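Local coordinates for Slr0280 protein (PDB 5H3K) that is of unknown function but carries a phosphodiester glycosidase (NAGPA) family region, and so may act on phosphodiester-linked sugars, at residues T392-L398 and I470-L475. Sequence-based numbering, arbitrary orientation.
Sequences TGSGQRL and IPAGVL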
loop_
_atom_site.group_PDB
_atom_site.type_symbol
_atom_site.label_atom_id
_atom_site.label_comp_id
_atom_site.label_asym_id
_atom_site.label_seq_id
_atom_site.Cartn_x
_atom_site.Cartn_y
_atom_site.Cartn_z
ATOM N N THR A 392 -40.474 6.023 6.214
ATOM C CA THR A 392 -41.461 5.585 5.224
ATOM C C THR A 392 -42.464 6.685 4.896
ATOM O O THR A 392 -42.464 7.755 5.514
ATOM C CB THR A 392 -42.278 4.384 5.714
ATOM O OG1 THR A 392 -43.217 4.832 6.699
ATOM C CG2 THR A 392 -41.388 3.300 6.307
ATOM N N GLY A 393 -43.341 6.401 3.934
ATOM C CA GLY A 393 -44.329 7.367 3.496
ATOM C C GLY A 393 -45.419 7.629 4.517
ATOM O O GLY A 393 -46.270 8.503 4.315
ATOM N N SER A 394 -45.417 6.877 5.610
ATOM C CA SER A 394 -46.358 7.157 6.694
ATOM C C SER A 394 -45.669 7.946 7.804
ATOM O O SER A 394 -46.324 8.557 8.650
ATOM C CB SER A 394 -46.955 5.870 7.261
ATOM O OG SER A 394 -45.983 5.120 7.964
ATOM N N GLY A 395 -44.340 7.933 7.801
ATOM C CA GLY A 395 -43.590 8.650 8.817
ATOM C C GLY A 395 -42.870 7.741 9.795
ATOM O O GLY A 395 -42.067 8.220 10.602
ATOM N N GLN A 396 -43.157 6.440 9.735
ATOM C CA GLN A 396 -42.452 5.451 10.556
ATOM C C GLN A 396 -40.946 5.511 10.306
ATOM O O GLN A 396 -40.504 5.821 9.196
ATOM C CB GLN A 396 -42.931 4.031 10.248
ATOM C CG GLN A 396 -44.189 3.578 10.975
ATOM C CD GLN A 396 -45.074 2.711 10.093
ATOM O OE1 GLN A 396 -45.854 3.226 9.288
ATOM N NE2 GLN A 396 -44.946 1.398 10.220
ATOM N N ARG A 397 -40.161 5.201 11.334
ATOM C CA ARG A 397 -38.707 5.234 11.213
ATOM C C ARG A 397 -38.082 3.874 11.496
ATOM O O ARG A 397 -38.501 3.170 12.409
ATOM C CB ARG A 397 -38.123 6.271 12.175
ATOM C CG ARG A 397 -38.496 7.697 11.853
ATOM C CD ARG A 397 -37.908 8.643 12.864
ATOM N NE ARG A 397 -37.356 9.814 12.193
ATOM C CZ ARG A 397 -36.157 10.335 12.441
ATOM N NH1 ARG A 397 -35.369 9.798 13.366
ATOM N NH2 ARG A 397 -35.746 11.398 11.759
ATOM N N LEU A 398 -37.072 3.512 10.708
ATOM C CA LEU A 398 -36.240 2.361 11.021
ATOM C C LEU A 398 -34.796 2.849 11.061
ATOM O O LEU A 398 -34.425 3.768 10.321
ATOM C CB LEU A 398 -36.371 1.274 9.948
ATOM C CG LEU A 398 -37.711 0.554 9.781
ATOM C CD1 LEU A 398 -37.698 -0.339 8.536
ATOM C CD2 LEU A 398 -38.026 -0.259 11.025
ATOM N N ILE A 470 -37.406 -5.901 11.748
ATOM C CA ILE A 470 -38.368 -5.041 11.060
ATOM C C ILE A 470 -39.788 -5.541 11.301
ATOM O O ILE A 470 -40.152 -6.622 10.834
ATOM C CB ILE A 470 -38.092 -4.958 9.531
ATOM C CG1 ILE A 470 -36.684 -4.409 9.266
ATOM C CG2 ILE A 470 -39.122 -4.065 8.851
ATOM C CD1 ILE A 470 -36.335 -4.248 7.788
ATOM N N PRO A 471 -40.589 -4.750 12.035
ATOM C CA PRO A 471 -41.982 -5.089 12.355
ATOM C C PRO A 471 -42.778 -5.328 11.082
ATOM O O PRO A 471 -42.518 -4.676 10.065
ATOM C CB PRO A 471 -42.500 -3.830 13.057
ATOM C CG PRO A 471 -41.277 -3.139 13.584
ATOM C CD PRO A 471 -40.199 -3.432 12.568
ATOM N N ALA A 472 -43.736 -6.248 11.132
ATOM C CA ALA A 472 -44.530 -6.586 9.955
ATOM C C ALA A 472 -45.326 -5.394 9.433
ATOM O O ALA A 472 -45.814 -4.559 10.206
ATOM C CB ALA A 472 -45.455 -7.763 10.246
ATOM N N GLY A 473 -45.421 -5.310 8.111
ATOM C CA GLY A 473 -46.256 -4.316 7.464
ATOM C C GLY A 473 -45.632 -2.943 7.298
ATOM O O GLY A 473 -46.185 -2.102 6.590
ATOM N N VAL A 474 -44.490 -2.712 7.941
ATOM C CA VAL A 474 -43.816 -1.416 7.873
ATOM C C VAL A 474 -43.295 -1.121 6.462
ATOM O O VAL A 474 -43.373 0.015 5.985
ATOM C CB VAL A 474 -42.664 -1.346 8.907
ATOM C CG1 VAL A 474 -41.859 -0.068 8.747
ATOM C CG2 VAL A 474 -43.224 -1.435 10.320
ATOM N N LEU A 475 -42.770 -2.149 5.802
ATOM C CA LEU A 475 -42.229 -2.005 4.446
ATOM C C LEU A 475 -43.066 -2.723 3.391
ATOM O O LEU A 475 -42.545 -3.547 2.629
ATOM C CB LEU A 475 -40.792 -2.523 4.384
ATOM C CG LEU A 475 -39.776 -1.776 5.248
ATOM C CD1 LEU A 475 -38.369 -2.338 5.028
ATOM C CD2 LEU A 475 -39.819 -0.292 4.962
HETATM O O HOH W 1 -44.577 2.288 7.036
#
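A type I turn plus G1 bulge hairpin, joining strands 379-392 and 397-403, packs L398, T392 and Q396 against the 470-475 loop, which links strands 460-466 and 481-488; the centre of the contact lies about 43 Å from that of the chain. The evidence for the hairpin is that T392 N donates to Q396 O and G395 N to T392 O, each at 3.0 Å, and that G395 has a positive phi of 110°. The loop makes a type II turn from P471 to V474; no direct hydrogen bond joins the two segments. L398 carries most of the apolar contact. Its CD1 meets I470 CG2 at 4.0 Å and L475 CD1 tip to tip. The other methyl, L398 CD2, lies 4.1 Å from P471 CD. I470 and L475 also touch Y433 of strand 430-436 and I463 of strand 460-466. The Q396 amide sits against V474, with Q396 NE2 3.3 Å from V474 CG2, a close polar-apolar approach. The polar link is indirect. Water 1 donates to V474 O at 2.8 Å and, weakly, to Q396 OE1, and also hydrogen-bonds T392 OG1, bridging both turns. A chi1 of 74° tucks T392 OG1 back over its own main chain, where it accepts from S394 N (N-H...O angle 156°) in an ST turn. The same rotamer sets T392 CG2 facing the loop, against L475 CD2 and 3.9 Å from V474 O.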